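Local atomic coordinates of alcohol dehydrogenase (Thermus thermophilus, PDB entry 2EIH), a protein that probably works as a zinc-containing, NAD(P)-dependent oxidoreductase of the medium-chain alcohol dehydrogenase family. Residues F151-W155 with R296-I300; E84-G90 with N131-P136; K234-V239 with T255-I261; D241-L246 with A264-Y270. One frame throughout, in Å; residues are numbered along the deposited sequence.

Contact 1: residues F151-W155 with R296-I300; sequences FLTAW and RLFPI
Phe151 and Ile300 meet where two helices pack, 148-161 and 297-306, in the medium-chain dehydrogenase fold. Phe151 touches with its base: CB lies 3.8 Å from Ile300 CG2, while the ring turns from helix 297-306 and the side chain packs on Ala182 of helix 180-189. The carbonyl O of Phe151, which accepts from Trp155 N inside its own helix, has Ile300 CD1 3.6 Å away. The next residue, Leu152, pushes a single methyl across: its CD2 sits 3.7 Å from Arg296 CB and 4.1 Å from Leu297 CB, and also touches Ile300 CD1. Trp155 swings its indole over to the other helix with CG anti to the backbone N (chi1 -178°). Arg296 CB lies over one indole face, Arg296 CD comes 3.4 Å from Trp155 NE1 as the two side chains cross at about a right angle, and Pro299 CB approaches CH2. Indole and guanidinium planes are 63° apart; Arg296 NE forms a salt bridge with Asp160. With an alanine in place of Trp155, the Arg296 methylenes and Ile300 would probably lose their common support and a gap would open between the helices. Ile300 reaches the six-membered ring with its CG1 branch, 3.6 Å from Trp155 CE3.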
loop_
_atom_site.group_PDB
_atom_site.type_symbol
_atom_site.label_atom_id
_atom_site.label_comp_id
_atom_site.label_asym_id
_atom_site.label_seq_id
_atom_site.Cartn_x
_atom_site.Cartn_y
_atom_site.Cartn_z
ATOM N N PHE A 151 -19.985 10.931 -7.522
ATOM C CA PHE A 151 -18.652 10.608 -8.006
ATOM C C PHE A 151 -17.644 10.381 -6.882
ATOM O O PHE A 151 -16.801 9.495 -6.981
ATOM C CB PHE A 151 -18.157 11.644 -9.016
ATOM C CG PHE A 151 -18.662 11.382 -10.395
ATOM C CD1 PHE A 151 -19.926 11.804 -10.768
ATOM C CD2 PHE A 151 -17.938 10.576 -11.268
ATOM C CE1 PHE A 151 -20.478 11.416 -11.988
ATOM C CE2 PHE A 151 -18.474 10.179 -12.489
ATOM C CZ PHE A 151 -19.757 10.605 -12.842
ATOM N N LEU A 152 -17.744 11.140 -5.799
ATOM C CA LEU A 152 -16.818 10.946 -4.692
ATOM C C LEU A 152 -17.032 9.610 -4.004
ATOM O O LEU A 152 -16.077 8.945 -3.624
ATOM C CB LEU A 152 -16.969 12.072 -3.669
ATOM C CG LEU A 152 -16.394 13.408 -4.129
ATOM C CD1 LEU A 152 -17.013 14.540 -3.328
ATOM C CD2 LEU A 152 -14.880 13.388 -3.960
ATOM N N THR A 153 -18.292 9.223 -3.848
ATOM C CA THR A 153 -18.627 7.972 -3.194
ATOM C C THR A 153 -18.197 6.790 -4.054
ATOM O O THR A 153 -17.647 5.817 -3.550
ATOM C CB THR A 153 -20.137 7.893 -2.925
ATOM O OG1 THR A 153 -20.510 8.954 -2.042
ATOM C CG2 THR A 153 -20.509 6.558 -2.305
ATOM N N ALA A 154 -18.444 6.885 -5.354
ATOM C CA ALA A 154 -18.074 5.824 -6.276
ATOM C C ALA A 154 -16.554 5.708 -6.370
ATOM O O ALA A 154 -16.013 4.617 -6.548
ATOM C CB ALA A 154 -18.653 6.111 -7.656
ATOM N N TRP A 155 -15.867 6.834 -6.250
ATOM C CA TRP A 155 -14.418 6.836 -6.360
ATOM C C TRP A 155 -13.732 6.145 -5.185
ATOM O O TRP A 155 -12.804 5.360 -5.384
ATOM C CB TRP A 155 -13.915 8.271 -6.514
ATOM C CG TRP A 155 -12.430 8.364 -6.678
ATOM C CD1 TRP A 155 -11.485 8.177 -5.714
ATOM C CD2 TRP A 155 -11.721 8.695 -7.878
ATOM N NE1 TRP A 155 -10.235 8.386 -6.234
ATOM C CE2 TRP A 155 -10.349 8.712 -7.561
ATOM C CE3 TRP A 155 -12.115 9.002 -9.188
ATOM C CZ2 TRP A 155 -9.358 9.003 -8.508
ATOM C CZ3 TRP A 155 -11.140 9.292 -10.129
ATOM C CH2 TRP A 155 -9.770 9.301 -9.781
ATOM N N ARG A 296 -10.270 14.174 -3.524
ATOM C CA ARG A 296 -10.659 13.354 -4.661
ATOM C C ARG A 296 -11.504 14.088 -5.705
ATOM O O ARG A 296 -11.585 13.643 -6.845
ATOM C CB ARG A 296 -11.432 12.130 -4.177
ATOM C CG ARG A 296 -10.695 11.311 -3.135
ATOM C CD ARG A 296 -9.511 10.596 -3.763
ATOM N NE ARG A 296 -8.876 9.681 -2.820
ATOM C CZ ARG A 296 -7.908 10.022 -1.979
ATOM N NH1 ARG A 296 -7.403 9.113 -1.162
ATOM N NH2 ARG A 296 -7.433 11.262 -1.977
ATOM N N LEU A 297 -12.128 15.203 -5.325
ATOM C CA LEU A 297 -12.974 15.950 -6.254
ATOM C C LEU A 297 -12.175 16.611 -7.371
ATOM O O LEU A 297 -12.719 16.940 -8.422
ATOM C CB LEU A 297 -13.783 17.029 -5.508
ATOM C CG LEU A 297 -15.243 17.324 -5.938
ATOM C CD1 LEU A 297 -15.531 18.810 -5.868
ATOM C CD2 LEU A 297 -15.511 16.803 -7.341
ATOM N N PHE A 298 -10.885 16.824 -7.139
ATOM C CA PHE A 298 -10.023 17.461 -8.142
ATOM C C PHE A 298 -9.756 16.551 -9.341
ATOM O O PHE A 298 -9.974 16.946 -10.488
ATOM C CB PHE A 298 -8.717 17.918 -7.490
ATOM C CG PHE A 298 -8.924 18.949 -6.417
ATOM C CD1 PHE A 298 -9.338 18.569 -5.137
ATOM C CD2 PHE A 298 -8.758 20.306 -6.694
ATOM C CE1 PHE A 298 -9.589 19.527 -4.145
ATOM C CE2 PHE A 298 -9.004 21.268 -5.711
ATOM C CZ PHE A 298 -9.423 20.875 -4.428
ATOM N N PRO A 299 -9.267 15.324 -9.100
ATOM C CA PRO A 299 -9.036 14.466 -10.266
ATOM C C PRO A 299 -10.356 14.184 -11.010
ATOM O O PRO A 299 -10.392 14.157 -12.238
ATOM C CB PRO A 299 -8.430 13.200 -9.655
ATOM C CG PRO A 299 -8.998 13.169 -8.285
ATOM C CD PRO A 299 -8.894 14.623 -7.860
ATOM N N ILE A 300 -11.435 13.981 -10.260
ATOM C CA ILE A 300 -12.737 13.704 -10.858
ATOM C C ILE A 300 -13.139 14.767 -11.880
ATOM O O ILE A 300 -13.382 14.444 -13.037
ATOM C CB ILE A 300 -13.820 13.580 -9.767
ATOM C CG1 ILE A 300 -13.587 12.302 -8.965
ATOM C CG2 ILE A 300 -15.208 13.564 -10.385
ATOM C CD1 ILE A 300 -14.534 12.127 -7.752
#

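Contact 2: residues E84-G90 with N131-P136; sequences EVVINPG and NLAPKP
The Glu84 carboxylate is met at one oxygen: Lys135 NZ approaches OE2 at 3.1 Å, nearly along its C-O axis, in a salt bridge. At the far end, the Asn131 amide lies beside Gly90, where a water accepts from ND2 and donates to Gly90 O. Between them runs an antiparallel ladder of the GroES-like domain, strand 84-87 against 132-134. Val86 N donates to Ala133 O and Ala133 N to Val86 O, at 2.8 and 3.0 Å; Lys135 N to Glu84 O and Asn88 N to Asn131 O extend the pairing. Val86 and Ala133 share one face, CG2 to CB 3.9 Å, and both lean on Leu301 of helix 297-306; Ile87 and Leu132 turn to the other face, toward strand 29-38. Lys135 crosses Glu84 at a slant with CG anti to its own N (chi1 163°), stays extended to CE and turns about CD-CE (chi4 -64°). Its ammonium is also hydrogen-bonded to Leu139 O and makes a cation-pi contact with Phe141. A methionine in place of Lys135 would probably leave the Glu84 charge without its mate and the carbonyls of Pro136 and Leu139 without this donor. The shorter NZ bond within these segments is to Pro136 O, 2.7 Å.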
loop_
_atom_site.group_PDB
_atom_site.type_symbol
_atom_site.label_atom_id
_atom_site.label_comp_id
_atom_site.label_asym_id
_atom_site.label_seq_id
_atom_site.Cartn_x
_atom_site.Cartn_y
_atom_site.Cartn_z
ATOM N N GLU A 84 -17.685 30.342 -12.063
ATOM C CA GLU A 84 -18.565 29.188 -12.059
ATOM C C GLU A 84 -17.913 28.107 -11.186
ATOM O O GLU A 84 -16.710 27.829 -11.314
ATOM C CB GLU A 84 -18.787 28.685 -13.480
ATOM C CG GLU A 84 -19.491 29.692 -14.395
ATOM C CD GLU A 84 -20.091 29.022 -15.624
ATOM O OE1 GLU A 84 -20.777 29.697 -16.419
ATOM O OE2 GLU A 84 -19.874 27.806 -15.787
ATOM N N VAL A 85 -18.713 27.518 -10.290
ATOM C CA VAL A 85 -18.234 26.507 -9.349
ATOM C C VAL A 85 -19.244 25.406 -8.995
ATOM O O VAL A 85 -20.446 25.524 -9.230
ATOM C CB VAL A 85 -17.813 27.179 -8.015
ATOM C CG1 VAL A 85 -16.694 28.178 -8.255
ATOM C CG2 VAL A 85 -19.008 27.901 -7.379
ATOM N N VAL A 86 -18.722 24.326 -8.427
ATOM C CA VAL A 86 -19.533 23.210 -7.957
ATOM C C VAL A 86 -19.139 23.123 -6.487
ATOM O O VAL A 86 -18.077 23.599 -6.089
ATOM C CB VAL A 86 -19.190 21.880 -8.664
ATOM C CG1 VAL A 86 -19.397 22.026 -10.152
ATOM C CG2 VAL A 86 -17.757 21.491 -8.370
ATOM N N ILE A 87 -19.997 22.506 -5.690
ATOM C CA ILE A 87 -19.795 22.366 -4.257
ATOM C C ILE A 87 -19.214 21.006 -3.898
ATOM O O ILE A 87 -19.580 20.001 -4.489
ATOM C CB ILE A 87 -21.147 22.554 -3.549
ATOM C CG1 ILE A 87 -21.592 24.020 -3.680
ATOM C CG2 ILE A 87 -21.073 22.046 -2.125
ATOM C CD1 ILE A 87 -23.030 24.247 -3.322
ATOM N N ASN A 88 -18.291 20.999 -2.941
ATOM C CA ASN A 88 -17.641 19.783 -2.420
ATOM C C ASN A 88 -18.444 19.631 -1.122
ATOM O O ASN A 88 -18.161 20.307 -0.140
ATOM C CB ASN A 88 -16.175 20.084 -2.094
ATOM C CG ASN A 88 -15.276 18.871 -2.227
ATOM O OD1 ASN A 88 -15.562 17.805 -1.681
ATOM N ND2 ASN A 88 -14.164 19.038 -2.927
ATOM N N PRO A 89 -19.440 18.733 -1.101
ATOM C CA PRO A 89 -20.317 18.497 0.052
ATOM C C PRO A 89 -19.717 18.078 1.391
ATOM O O PRO A 89 -20.433 18.021 2.397
ATOM C CB PRO A 89 -21.316 17.485 -0.490
ATOM C CG PRO A 89 -20.481 16.677 -1.412
ATOM C CD PRO A 89 -19.601 17.677 -2.113
ATOM N N GLY A 90 -18.411 17.822 1.433
ATOM C CA GLY A 90 -17.785 17.400 2.680
ATOM C C GLY A 90 -17.363 18.507 3.630
ATOM O O GLY A 90 -16.464 19.289 3.322
ATOM N N ASN A 131 -14.565 24.208 0.330
ATOM C CA ASN A 131 -15.596 23.340 -0.201
ATOM C C ASN A 131 -16.140 23.814 -1.536
ATOM O O ASN A 131 -17.274 23.513 -1.887
ATOM C CB ASN A 131 -16.729 23.215 0.820
ATOM C CG ASN A 131 -16.237 22.809 2.189
ATOM O OD1 ASN A 131 -17.029 22.593 3.103
ATOM N ND2 ASN A 131 -14.929 22.714 2.346
ATOM N N LEU A 132 -15.311 24.537 -2.277
ATOM C CA LEU A 132 -15.689 25.066 -3.575
ATOM C C LEU A 132 -14.667 24.694 -4.645
ATOM O O LEU A 132 -13.470 24.913 -4.467
ATOM C CB LEU A 132 -15.775 26.584 -3.498
ATOM C CG LEU A 132 -17.108 27.252 -3.796
ATOM C CD1 LEU A 132 -18.177 26.694 -2.892
ATOM C CD2 LEU A 132 -16.957 28.743 -3.630
ATOM N N ALA A 133 -15.135 24.143 -5.759
ATOM C CA ALA A 133 -14.248 23.772 -6.855
ATOM C C ALA A 133 -14.754 24.413 -8.136
ATOM O O ALA A 133 -15.945 24.667 -8.283
ATOM C CB ALA A 133 -14.197 22.263 -7.006
ATOM N N PRO A 134 -13.850 24.688 -9.086
ATOM C CA PRO A 134 -14.253 25.309 -10.352
ATOM C C PRO A 134 -15.115 24.357 -11.157
ATOM O O PRO A 134 -14.816 23.163 -11.259
ATOM C CB PRO A 134 -12.919 25.592 -11.036
ATOM C CG PRO A 134 -12.093 24.423 -10.589
ATOM C CD PRO A 134 -12.416 24.351 -9.107
ATOM N N LYS A 135 -16.206 24.888 -11.695
ATOM C CA LYS A 135 -17.115 24.098 -12.497
ATOM C C LYS A 135 -16.546 23.912 -13.886
ATOM O O LYS A 135 -16.147 24.879 -14.542
ATOM C CB LYS A 135 -18.476 24.789 -12.631
ATOM C CG LYS A 135 -19.337 24.236 -13.762
ATOM C CD LYS A 135 -20.443 25.212 -14.150
ATOM C CE LYS A 135 -21.128 24.815 -15.457
ATOM N NZ LYS A 135 -20.189 24.875 -16.606
ATOM N N PRO A 136 -16.492 22.659 -14.356
ATOM C CA PRO A 136 -15.969 22.398 -15.703
ATOM C C PRO A 136 -16.798 23.218 -16.714
ATOM O O PRO A 136 -18.024 23.260 -16.623
ATOM C CB PRO A 136 -16.152 20.883 -15.857
ATOM C CG PRO A 136 -17.296 20.574 -14.915
ATOM C CD PRO A 136 -17.010 21.431 -13.728
HETATM O O HOH W 1 -14.824 21.237 5.240
#

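Contact 3: residues K234-V239 with T255-I261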
loop_
_atom_site.group_PDB
_atom_site.type_symbol
_atom_site.label_atom_id
_atom_site.label_comp_id
_atom_site.label_asym_id
_atom_site.label_seq_id
_atom_site.Cartn_x
_atom_site.Cartn_y
_atom_site.Cartn_z
ATOM N N LYS A 234 -15.100 -18.035 -12.727
ATOM C CA LYS A 234 -14.478 -17.642 -11.465
ATOM C C LYS A 234 -15.301 -16.656 -10.640
ATOM O O LYS A 234 -15.271 -16.709 -9.413
ATOM C CB LYS A 234 -13.077 -17.061 -11.703
ATOM C CG LYS A 234 -13.055 -15.557 -11.915
ATOM C CD LYS A 234 -11.632 -15.030 -12.036
ATOM C CE LYS A 234 -11.591 -13.502 -12.053
ATOM N NZ LYS A 234 -12.425 -12.908 -13.134
ATOM N N GLY A 235 -16.032 -15.768 -11.309
ATOM C CA GLY A 235 -16.830 -14.779 -10.599
ATOM C C GLY A 235 -16.189 -13.399 -10.654
ATOM O O GLY A 235 -15.062 -13.264 -11.129
ATOM N N ALA A 236 -16.886 -12.371 -10.180
ATOM C CA ALA A 236 -16.328 -11.019 -10.210
ATOM C C ALA A 236 -15.264 -10.811 -9.130
ATOM O O ALA A 236 -15.399 -11.297 -8.008
ATOM C CB ALA A 236 -17.437 -9.986 -10.056
ATOM N N ASP A 237 -14.208 -10.087 -9.480
ATOM C CA ASP A 237 -13.121 -9.813 -8.552
ATOM C C ASP A 237 -13.484 -8.698 -7.586
ATOM O O ASP A 237 -13.228 -8.801 -6.388
ATOM C CB ASP A 237 -11.869 -9.404 -9.318
ATOM C CG ASP A 237 -11.381 -10.479 -10.233
ATOM O OD1 ASP A 237 -10.881 -11.506 -9.731
ATOM O OD2 ASP A 237 -11.505 -10.310 -11.462
ATOM N N LYS A 238 -14.068 -7.632 -8.127
ATOM C CA LYS A 238 -14.479 -6.470 -7.345
ATOM C C LYS A 238 -15.954 -6.195 -7.557
ATOM O O LYS A 238 -16.442 -6.294 -8.678
ATOM C CB LYS A 238 -13.686 -5.224 -7.754
ATOM C CG LYS A 238 -12.346 -5.060 -7.059
ATOM C CD LYS A 238 -11.423 -6.229 -7.312
ATOM C CE LYS A 238 -10.108 -6.065 -6.565
ATOM N NZ LYS A 238 -9.119 -5.201 -7.259
ATOM N N VAL A 239 -16.658 -5.835 -6.488
ATOM C CA VAL A 239 -18.087 -5.551 -6.585
ATOM C C VAL A 239 -18.513 -4.230 -5.942
ATOM O O VAL A 239 -18.170 -3.943 -4.800
ATOM C CB VAL A 239 -18.913 -6.675 -5.944
ATOM C CG1 VAL A 239 -20.398 -6.368 -6.075
ATOM C CG2 VAL A 239 -18.574 -7.997 -6.609
ATOM N N THR A 255 -19.491 -13.279 -6.340
ATOM C CA THR A 255 -18.147 -12.813 -6.051
ATOM C C THR A 255 -17.125 -13.942 -6.114
ATOM O O THR A 255 -17.311 -15.003 -5.522
ATOM C CB THR A 255 -18.103 -12.145 -4.670
ATOM O OG1 THR A 255 -19.114 -11.132 -4.614
ATOM C CG2 THR A 255 -16.748 -11.509 -4.428
ATOM N N ALA A 256 -16.041 -13.708 -6.841
ATOM C CA ALA A 256 -14.991 -14.705 -6.971
ATOM C C ALA A 256 -14.252 -14.837 -5.650
ATOM O O ALA A 256 -14.440 -14.033 -4.739
ATOM C CB ALA A 256 -14.022 -14.313 -8.074
ATOM N N ASN A 257 -13.414 -15.860 -5.546
ATOM C CA ASN A 257 -12.652 -16.080 -4.329
ATOM C C ASN A 257 -11.713 -14.898 -4.068
ATOM O O ASN A 257 -11.165 -14.298 -5.000
ATOM C CB ASN A 257 -11.857 -17.383 -4.449
ATOM C CG ASN A 257 -12.756 -18.611 -4.538
ATOM O OD1 ASN A 257 -12.304 -19.693 -4.900
ATOM N ND2 ASN A 257 -14.029 -18.449 -4.196
ATOM N N GLY A 258 -11.551 -14.556 -2.795
ATOM C CA GLY A 258 -10.680 -13.455 -2.420
ATOM C C GLY A 258 -11.143 -12.131 -2.986
ATOM O O GLY A 258 -10.375 -11.171 -3.058
ATOM N N GLY A 259 -12.410 -12.087 -3.378
ATOM C CA GLY A 259 -12.973 -10.881 -3.950
ATOM C C GLY A 259 -13.302 -9.819 -2.921
ATOM O O GLY A 259 -13.388 -10.081 -1.719
ATOM N N ARG A 260 -13.490 -8.604 -3.408
ATOM C CA ARG A 260 -13.813 -7.490 -2.552
ATOM C C ARG A 260 -15.156 -6.906 -2.952
ATOM O O ARG A 260 -15.478 -6.789 -4.134
ATOM C CB ARG A 260 -12.680 -6.465 -2.628
ATOM C CG ARG A 260 -11.412 -7.036 -2.020
ATOM C CD ARG A 260 -10.137 -6.507 -2.616
ATOM N NE ARG A 260 -9.818 -5.154 -2.200
ATOM C CZ ARG A 260 -8.655 -4.566 -2.472
ATOM N NH1 ARG A 260 -7.720 -5.218 -3.151
ATOM N NH2 ARG A 260 -8.418 -3.323 -2.074
ATOM N N ILE A 261 -15.950 -6.565 -1.944
ATOM C CA ILE A 261 -17.276 -5.998 -2.154
ATOM C C ILE A 261 -17.355 -4.671 -1.405
ATOM O O ILE A 261 -17.164 -4.628 -0.197
ATOM C CB ILE A 261 -18.353 -6.964 -1.618
ATOM C CG1 ILE A 261 -18.183 -8.341 -2.282
ATOM C CG2 ILE A 261 -19.745 -6.412 -1.884
ATOM C CD1 ILE A 261 -18.935 -9.474 -1.583
HETATM O O HOH W 2 -13.385 -17.728 -7.677
#
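Val239 and Ile261 pair side by side on neighbouring parallel strands of the Rossmann fold, joined through helix 248-254 in a beta-alpha-beta crossover. Followed from its base, the Val239 side chain first meets Ile261: CB lies 4.1 Å from Ile261 CG1 and also close to the carbonyl O of Arg260. From there CG2, anti to the carbonyl carbon, reaches back to Thr255, 3.8 Å from its OG1, which is itself hydrogen-bonded to Val251 O, in the last turn of that helix. The ladder is held by Val239 N to Arg260 O, 2.8 Å, and Arg260 N to Asp237 O, 3.0 Å, so the backbone of Arg260 is gripped on both its N and its O. On the other face, Lys238 and Arg260 run side by side in the same direction, CE to CD 4.0 Å. Their like charges come to 4.3 Å between Lys238 NZ and Arg260 NH1, but Asp168 forms a salt bridge with the lysine and Lys161 O accepts from the arginine NH2, which should temper the repulsion. Ahead of the ladder, Ala256 N donates to Ala236 O, and a type II turn runs from Ala256 to Gly259. Gly259 is tightly placed, since a CB there would strike Thr255 CG2. Beside the turn, a water donates to Lys234 O and accepts from Asn257 N, both at 2.8 Å.

Contact 4: residues D241-L246 with A264-Y270; sequences DHTGAL and AGASSGY
Ala264 starts the contact with its backbone: its N donates to Asp241 O at 3.0 Å, continuing the strand pairing by one bond. Its methyl meets the base of His242, CB to CB 3.9 Å, while the imidazole turns from this loop, the side chain packing on Ala174, Ser177 and Val179, and carries Thr243 CG2 over one face. Gly265 and Ala266 follow in an inverse gamma turn centred on Ala266, closed by Ser267 N to Gly265 O. Facing Ala266, the chain of Thr243 and Gly244 is shaped by an Asx turn: Asp241 OD2 takes Thr243 N from above the carboxylate plane and Thr243 OG1 on its syn lone pair, each at 3.0 Å, with a weak third bond from Gly244 N. Both segments are loops at the carboxyl ends of Rossmann strands 236-241 and 259-263, the end where relatives in this family bind the dinucleotide; no coenzyme is present in this crystal. A fourth subunit packs against them, its Phe276 on Ala245 and its Phe280 on Ala266. Ser268 is pressed against Ala245, CB to CB only 3.2 Å, tighter than usual for carbons, and the same Ser268 CB comes 3.2 Å from Gly244 O. At Tyr270 the first torsion (chi1 76°) sets CG between the backbone N and the carbonyl carbon, and the end of the ring comes back toward the other loop. Ala245 O lies 3.6 Å from Tyr270 CE1. Leu246 crosses the phenol at about a right angle, its CD1 in the ring plane at the edge, 3.9 Å from Tyr270 CE1.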
loop_
_atom_site.group_PDB
_atom_site.type_symbol
_atom_site.label_atom_id
_atom_site.label_comp_id
_atom_site.label_asym_id
_atom_site.label_seq_id
_atom_site.Cartn_x
_atom_site.Cartn_y
_atom_site.Cartn_z
ATOM N N ASP A 241 -21.660 -2.257 -4.674
ATOM C CA ASP A 241 -23.058 -2.421 -4.315
ATOM C C ASP A 241 -23.577 -1.245 -3.487
ATOM O O ASP A 241 -22.922 -0.812 -2.543
ATOM C CB ASP A 241 -23.222 -3.716 -3.521
ATOM C CG ASP A 241 -24.665 -4.112 -3.362
ATOM O OD1 ASP A 241 -24.951 -5.087 -2.643
ATOM O OD2 ASP A 241 -25.520 -3.445 -3.965
ATOM N N HIS A 242 -24.749 -0.719 -3.829
ATOM C CA HIS A 242 -25.301 0.398 -3.063
ATOM C C HIS A 242 -26.699 0.058 -2.582
ATOM O O HIS A 242 -27.412 0.913 -2.062
ATOM C CB HIS A 242 -25.371 1.671 -3.910
ATOM C CG HIS A 242 -26.382 1.601 -5.008
ATOM N ND1 HIS A 242 -26.158 0.916 -6.184
ATOM C CD2 HIS A 242 -27.642 2.091 -5.096
ATOM C CE1 HIS A 242 -27.234 0.986 -6.947
ATOM N NE2 HIS A 242 -28.150 1.694 -6.307
ATOM N N THR A 243 -27.093 -1.191 -2.769
ATOM C CA THR A 243 -28.411 -1.617 -2.349
ATOM C C THR A 243 -28.293 -2.649 -1.233
ATOM O O THR A 243 -28.699 -2.395 -0.096
ATOM C CB THR A 243 -29.199 -2.198 -3.540
ATOM O OG1 THR A 243 -28.502 -3.322 -4.095
ATOM C CG2 THR A 243 -29.364 -1.130 -4.616
ATOM N N GLY A 244 -27.717 -3.804 -1.557
ATOM C CA GLY A 244 -27.544 -4.863 -0.577
ATOM C C GLY A 244 -28.813 -5.168 0.193
ATOM O O GLY A 244 -29.900 -4.713 -0.166
ATOM N N ALA A 245 -28.671 -5.950 1.254
ATOM C CA ALA A 245 -29.799 -6.318 2.099
ATOM C C ALA A 245 -30.995 -6.824 1.299
ATOM O O ALA A 245 -32.144 -6.676 1.722
ATOM C CB ALA A 245 -30.212 -5.129 2.955
ATOM N N LEU A 246 -30.726 -7.415 0.142
ATOM C CA LEU A 246 -31.791 -7.948 -0.690
ATOM C C LEU A 246 -31.217 -8.900 -1.719
ATOM O O LEU A 246 -31.695 -10.027 -1.868
ATOM C CB LEU A 246 -32.548 -6.816 -1.384
ATOM C CG LEU A 246 -33.642 -7.236 -2.379
ATOM C CD1 LEU A 246 -34.558 -8.292 -1.772
ATOM C CD2 LEU A 246 -34.436 -6.006 -2.779
ATOM N N ALA A 264 -21.994 0.975 -0.346
ATOM C CA ALA A 264 -22.274 2.382 -0.100
ATOM C C ALA A 264 -23.282 2.598 1.020
ATOM O O ALA A 264 -22.951 2.509 2.205
ATOM C CB ALA A 264 -22.777 3.031 -1.376
ATOM N N GLY A 265 -24.515 2.901 0.631
ATOM C CA GLY A 265 -25.561 3.139 1.604
ATOM C C GLY A 265 -26.613 2.055 1.538
ATOM O O GLY A 265 -27.809 2.341 1.464
ATOM N N ALA A 266 -26.160 0.805 1.560
ATOM C CA ALA A 266 -27.067 -0.335 1.499
ATOM C C ALA A 266 -27.928 -0.432 2.758
ATOM O O ALA A 266 -27.749 -1.337 3.576
ATOM C CB ALA A 266 -26.278 -1.625 1.298
ATOM N N SER A 267 -28.859 0.507 2.903
ATOM C CA SER A 267 -29.766 0.535 4.042
ATOM C C SER A 267 -31.123 0.000 3.597
ATOM O O SER A 267 -32.156 0.627 3.833
ATOM C CB SER A 267 -29.921 1.967 4.568
ATOM O OG SER A 267 -30.834 2.021 5.658
ATOM N N SER A 268 -31.109 -1.158 2.945
ATOM C CA SER A 268 -32.334 -1.773 2.454
ATOM C C SER A 268 -33.166 -2.333 3.607
ATOM O O SER A 268 -32.956 -1.973 4.767
ATOM C CB SER A 268 -32.003 -2.882 1.451
ATOM O OG SER A 268 -33.168 -3.338 0.777
ATOM N N GLY A 269 -34.108 -3.217 3.284
ATOM C CA GLY A 269 -34.973 -3.797 4.299
ATOM C C GLY A 269 -34.340 -4.839 5.203
ATOM O O GLY A 269 -33.335 -4.582 5.868
ATOM N N TYR A 270 -34.945 -6.023 5.234
ATOM C CA TYR A 270 -34.461 -7.115 6.065
ATOM C C TYR A 270 -32.998 -7.415 5.773
ATOM O O TYR A 270 -32.457 -7.002 4.747
ATOM C CB TYR A 270 -35.287 -8.381 5.817
ATOM C CG TYR A 270 -34.965 -9.090 4.514
ATOM C CD1 TYR A 270 -35.131 -8.450 3.283
ATOM C CD2 TYR A 270 -34.482 -10.401 4.512
ATOM C CE1 TYR A 270 -34.822 -9.098 2.085
ATOM C CE2 TYR A 270 -34.169 -11.056 3.321
ATOM C CZ TYR A 270 -34.340 -10.400 2.114
ATOM O OH TYR A 270 -34.026 -11.047 0.943
#

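How the contacts relate
From the N terminus, contact 2 closes first: residues 84-90 and 131-136 bring together the two ends of an excursion that holds the four zinc-binding cysteines, all within the GroES-like domain. Contact 1 then opens at 151-155 and closes only at 296-300, a long loop that takes in both contact 3 and contact 4. These two cross, their segments alternating as successive Rossmann strands run into their terminal loops, with centres about 18 Å apart. Contact 1 lies between the two parts of the fold: Leu297 CD1 is 3.3 Å from Asn88 ND2 of contact 2, and Thr153 CG2 is 4.3 Å from Ala264 CB of contact 4.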